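Local coordinates for SusD family protein (Bacteroides uniformis, PDB 7KV1), which probably binds beta-glucan at the cell surface as a SusD-family glycan-binding protein of a human gut bacterium, at residues G466-I478 / S482-D494. Numbering follows the deposited sequence.
Sequences GKRYFDLVRAEGI and SASNKATTALVPD
Arg468 reaches Ser484 and Asn485 with CG anti to its backbone N (chi1 177°) and a bend at chi2 (59°). Its NH1 donates to Asn485 OD1 at 3.0 Å, in both the guanidinium and the carbonyl plane, though the two flat groups stand nearly perpendicular. Asn485 ND2 bonds to Asp452, which helps place the amide for Arg468. NH2 of Arg468 donates to Ser484 O at 3.0 Å, and it also forms a salt bridge with Asp80. Leu472 CD2 lies over the centre of one guanidinium face and packs against Asn485 C at 3.4 Å. A leucine in place of Arg468 would probably cost Asp80 this salt bridge and leave Ser484 O and Asn485 OD1 without these donors. Leu472 CD1 meets Leu491 CD2 at 3.6 Å. Glu476 is bent at chi2 (-65°), and its OE2 accepts from Thr488 N and OG1, each at 2.8 Å and from the same face of the carboxylate. This pairing ties the carboxylate to the first turn of helix 487-490, next to N-cap Lys486. Ala487 N donates to Leu472 O at 3.0 Å. The contact thus packs helix 468-474 against the short helix 487-490. Helix 451-461 borders both segments, and helix 230-244 packs on Val473 and Arg474.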
loop_
_atom_site.group_PDB
_atom_site.type_symbol
_atom_site.label_atom_id
_atom_site.label_comp_id
_atom_site.label_asym_id
_atom_site.label_seq_id
_atom_site.Cartn_x
_atom_site.Cartn_y
_atom_site.Cartn_z
ATOM N N GLY A 466 1.527 -1.742 4.735
ATOM C CA GLY A 466 1.349 -0.297 4.450
ATOM C C GLY A 466 -0.086 0.191 4.595
ATOM O O GLY A 466 -0.433 1.165 3.872
ATOM N N LYS A 467 -0.891 -0.409 5.497
ATOM C CA LYS A 467 -2.316 -0.041 5.709
ATOM C C LYS A 467 -2.477 0.813 6.976
ATOM O O LYS A 467 -3.325 1.731 6.988
ATOM C CB LYS A 467 -3.204 -1.284 5.798
ATOM C CG LYS A 467 -3.047 -2.227 4.622
ATOM C CD LYS A 467 -3.537 -1.704 3.273
ATOM C CE LYS A 467 -3.188 -2.691 2.166
ATOM N NZ LYS A 467 -3.728 -2.316 0.835
ATOM N N ARG A 468 -1.721 0.500 8.010
ATOM C CA ARG A 468 -2.000 0.959 9.386
ATOM C C ARG A 468 -1.964 2.479 9.449
ATOM O O ARG A 468 -2.869 3.028 10.091
ATOM C CB ARG A 468 -1.000 0.314 10.334
ATOM C CG ARG A 468 -1.125 0.756 11.779
ATOM C CD ARG A 468 -2.471 0.491 12.398
ATOM N NE ARG A 468 -2.339 0.835 13.801
ATOM C CZ ARG A 468 -3.311 0.901 14.709
ATOM N NH1 ARG A 468 -4.574 0.706 14.361
ATOM N NH2 ARG A 468 -2.996 1.186 15.967
ATOM N N TYR A 469 -0.933 3.133 8.896
ATOM C CA TYR A 469 -0.844 4.611 9.000
ATOM C C TYR A 469 -2.071 5.288 8.372
ATOM O O TYR A 469 -2.718 6.116 9.050
ATOM C CB TYR A 469 0.449 5.150 8.403
ATOM C CG TYR A 469 0.454 6.645 8.334
ATOM C CD1 TYR A 469 0.480 7.399 9.502
ATOM C CD2 TYR A 469 0.447 7.297 7.122
ATOM C CE1 TYR A 469 0.463 8.785 9.453
ATOM C CE2 TYR A 469 0.453 8.682 7.050
ATOM C CZ TYR A 469 0.452 9.424 8.222
ATOM O OH TYR A 469 0.444 10.778 8.164
ATOM N N PHE A 470 -2.386 4.977 7.111
ATOM C CA PHE A 470 -3.587 5.519 6.420
ATOM C C PHE A 470 -4.878 5.176 7.186
ATOM O O PHE A 470 -5.738 6.088 7.272
ATOM C CB PHE A 470 -3.633 5.081 4.965
ATOM C CG PHE A 470 -2.449 5.599 4.186
ATOM C CD1 PHE A 470 -2.019 6.908 4.343
ATOM C CD2 PHE A 470 -1.756 4.770 3.326
ATOM C CE1 PHE A 470 -0.917 7.381 3.641
ATOM C CE2 PHE A 470 -0.658 5.239 2.638
ATOM C CZ PHE A 470 -0.233 6.535 2.799
ATOM N N ASP A 471 -4.998 3.991 7.789
ATOM C CA ASP A 471 -6.188 3.648 8.628
ATOM C C ASP A 471 -6.251 4.569 9.860
ATOM O O ASP A 471 -7.376 4.996 10.225
ATOM C CB ASP A 471 -6.233 2.180 9.043
ATOM C CG ASP A 471 -6.582 1.273 7.877
ATOM O OD1 ASP A 471 -7.169 1.801 6.875
ATOM O OD2 ASP A 471 -6.247 0.056 7.947
ATOM N N LEU A 472 -5.123 4.865 10.509
ATOM C CA LEU A 472 -5.131 5.721 11.719
ATOM C C LEU A 472 -5.554 7.146 11.309
ATOM O O LEU A 472 -6.363 7.740 12.007
ATOM C CB LEU A 472 -3.755 5.724 12.388
ATOM C CG LEU A 472 -3.385 4.477 13.170
ATOM C CD1 LEU A 472 -1.897 4.481 13.516
ATOM C CD2 LEU A 472 -4.236 4.370 14.416
ATOM N N VAL A 473 -5.098 7.642 10.168
ATOM C CA VAL A 473 -5.399 9.035 9.724
ATOM C C VAL A 473 -6.881 9.186 9.380
ATOM O O VAL A 473 -7.499 10.184 9.815
ATOM C CB VAL A 473 -4.528 9.455 8.541
ATOM C CG1 VAL A 473 -4.984 10.799 7.970
ATOM C CG2 VAL A 473 -3.053 9.483 8.938
ATOM N N ARG A 474 -7.423 8.243 8.614
ATOM C CA ARG A 474 -8.826 8.341 8.145
ATOM C C ARG A 474 -9.774 8.187 9.335
ATOM O O ARG A 474 -10.922 8.728 9.258
ATOM C CB ARG A 474 -9.071 7.344 7.019
ATOM C CG ARG A 474 -9.227 5.894 7.452
ATOM C CD ARG A 474 -9.266 4.999 6.224
ATOM N NE ARG A 474 -9.350 3.606 6.597
ATOM C CZ ARG A 474 -10.470 2.996 7.022
ATOM N NH1 ARG A 474 -11.603 3.672 7.136
ATOM N NH2 ARG A 474 -10.450 1.706 7.316
ATOM N N ALA A 475 -9.332 7.455 10.367
ATOM C CA ALA A 475 -10.115 7.157 11.589
ATOM C C ALA A 475 -10.376 8.437 12.380
ATOM O O ALA A 475 -11.313 8.433 13.167
ATOM C CB ALA A 475 -9.465 6.110 12.461
ATOM N N GLU A 476 -9.661 9.517 12.099
ATOM C CA GLU A 476 -10.006 10.851 12.645
ATOM C C GLU A 476 -11.449 11.233 12.259
ATOM O O GLU A 476 -12.056 12.023 12.997
ATOM C CB GLU A 476 -8.969 11.899 12.241
ATOM C CG GLU A 476 -7.614 11.653 12.879
ATOM C CD GLU A 476 -7.617 11.795 14.394
ATOM O OE1 GLU A 476 -8.291 12.713 14.888
ATOM O OE2 GLU A 476 -7.010 10.958 15.075
ATOM N N GLY A 477 -11.974 10.732 11.144
ATOM C CA GLY A 477 -13.318 11.057 10.677
ATOM C C GLY A 477 -14.297 9.948 11.032
ATOM O O GLY A 477 -15.435 10.049 10.570
ATOM N N ILE A 478 -13.912 8.956 11.842
ATOM C CA ILE A 478 -14.780 7.773 12.127
ATOM C C ILE A 478 -15.290 7.849 13.566
ATOM O O ILE A 478 -14.506 7.607 14.511
ATOM C CB ILE A 478 -14.052 6.444 11.883
ATOM C CG1 ILE A 478 -13.567 6.345 10.437
ATOM C CG2 ILE A 478 -14.964 5.288 12.299
ATOM C CD1 ILE A 478 -12.785 5.100 10.155
ATOM N N SER A 482 -11.916 3.856 18.500
ATOM C CA SER A 482 -11.298 3.994 19.846
ATOM C C SER A 482 -9.951 4.722 19.712
ATOM O O SER A 482 -9.388 4.818 18.567
ATOM C CB SER A 482 -11.081 2.668 20.468
ATOM O OG SER A 482 -10.043 2.009 19.749
ATOM N N ALA A 483 -9.397 5.116 20.848
ATOM C CA ALA A 483 -8.162 5.919 20.922
ATOM C C ALA A 483 -7.009 5.150 20.253
ATOM O O ALA A 483 -6.218 5.779 19.525
ATOM C CB ALA A 483 -7.888 6.306 22.354
ATOM N N SER A 484 -6.943 3.834 20.435
ATOM C CA SER A 484 -5.838 2.993 19.919
ATOM C C SER A 484 -5.913 2.909 18.383
ATOM O O SER A 484 -4.921 2.507 17.780
ATOM C CB SER A 484 -5.864 1.631 20.586
ATOM O OG SER A 484 -6.976 0.878 20.127
ATOM N N ASN A 485 -7.020 3.347 17.762
ATOM C CA ASN A 485 -7.266 3.182 16.306
ATOM C C ASN A 485 -7.352 4.554 15.637
ATOM O O ASN A 485 -7.688 4.591 14.434
ATOM C CB ASN A 485 -8.481 2.286 16.096
ATOM C CG ASN A 485 -8.135 0.823 16.294
ATOM O OD1 ASN A 485 -7.018 0.388 15.989
ATOM N ND2 ASN A 485 -9.071 0.057 16.806
ATOM N N LYS A 486 -6.963 5.630 16.331
ATOM C CA LYS A 486 -6.971 6.989 15.729
ATOM C C LYS A 486 -5.576 7.599 15.772
ATOM O O LYS A 486 -4.964 7.535 16.825
ATOM C CB LYS A 486 -7.974 7.910 16.439
ATOM C CG LYS A 486 -9.413 7.463 16.337
ATOM C CD LYS A 486 -10.325 8.257 17.250
ATOM C CE LYS A 486 -10.435 9.712 16.863
ATOM N NZ LYS A 486 -11.859 10.128 16.787
ATOM N N ALA A 487 -5.165 8.271 14.687
ATOM C CA ALA A 487 -3.830 8.895 14.540
ATOM C C ALA A 487 -3.497 9.798 15.743
ATOM O O ALA A 487 -2.358 9.660 16.264
ATOM C CB ALA A 487 -3.710 9.652 13.237
ATOM N N THR A 488 -4.388 10.712 16.147
ATOM C CA THR A 488 -4.054 11.739 17.173
ATOM C C THR A 488 -3.728 11.108 18.527
ATOM O O THR A 488 -3.009 11.765 19.312
ATOM C CB THR A 488 -5.159 12.792 17.353
ATOM O OG1 THR A 488 -6.416 12.147 17.585
ATOM C CG2 THR A 488 -5.257 13.697 16.150
ATOM N N THR A 489 -4.263 9.932 18.835
ATOM C CA THR A 489 -4.082 9.272 20.147
ATOM C C THR A 489 -3.170 8.053 20.035
ATOM O O THR A 489 -2.634 7.668 21.052
ATOM C CB THR A 489 -5.435 8.925 20.782
ATOM O OG1 THR A 489 -6.275 8.431 19.738
ATOM C CG2 THR A 489 -6.054 10.128 21.482
ATOM N N ALA A 490 -2.988 7.463 18.858
ATOM C CA ALA A 490 -2.133 6.260 18.714
ATOM C C ALA A 490 -0.701 6.678 18.384
ATOM O O ALA A 490 0.216 5.899 18.672
ATOM C CB ALA A 490 -2.680 5.336 17.638
ATOM N N LEU A 491 -0.534 7.766 17.639
ATOM C CA LEU A 491 0.795 8.185 17.113
ATOM C C LEU A 491 1.347 9.247 18.059
ATOM O O LEU A 491 1.319 10.458 17.755
ATOM C CB LEU A 491 0.655 8.654 15.667
ATOM C CG LEU A 491 0.097 7.590 14.719
ATOM C CD1 LEU A 491 -0.067 8.167 13.316
ATOM C CD2 LEU A 491 0.945 6.310 14.693
ATOM N N VAL A 492 1.811 8.772 19.191
ATOM C CA VAL A 492 2.268 9.622 20.324
ATOM C C VAL A 492 3.680 9.190 20.706
ATOM O O VAL A 492 4.158 8.159 20.247
ATOM C CB VAL A 492 1.305 9.514 21.527
ATOM C CG1 VAL A 492 -0.059 10.128 21.228
ATOM C CG2 VAL A 492 1.142 8.094 22.039
ATOM N N PRO A 493 4.394 9.970 21.560
ATOM C CA PRO A 493 5.737 9.589 22.008
ATOM C C PRO A 493 5.767 8.205 22.676
ATOM O O PRO A 493 4.807 7.834 23.313
ATOM C CB PRO A 493 6.128 10.738 22.973
ATOM C CG PRO A 493 5.324 11.923 22.460
ATOM C CD PRO A 493 4.000 11.307 22.033
ATOM N N ASP A 494 6.853 7.453 22.452
ATOM C CA ASP A 494 7.102 6.126 23.077
ATOM C C ASP A 494 8.085 6.264 24.245
ATOM O O ASP A 494 8.762 7.314 24.352
ATOM C CB ASP A 494 7.653 5.142 22.047
ATOM C CG ASP A 494 8.855 5.713 21.327
ATOM O OD1 ASP A 494 9.914 5.750 21.977
ATOM O OD2 ASP A 494 8.701 6.178 20.157
HETATM O O HOH W 1 -7.616 2.859 12.258
#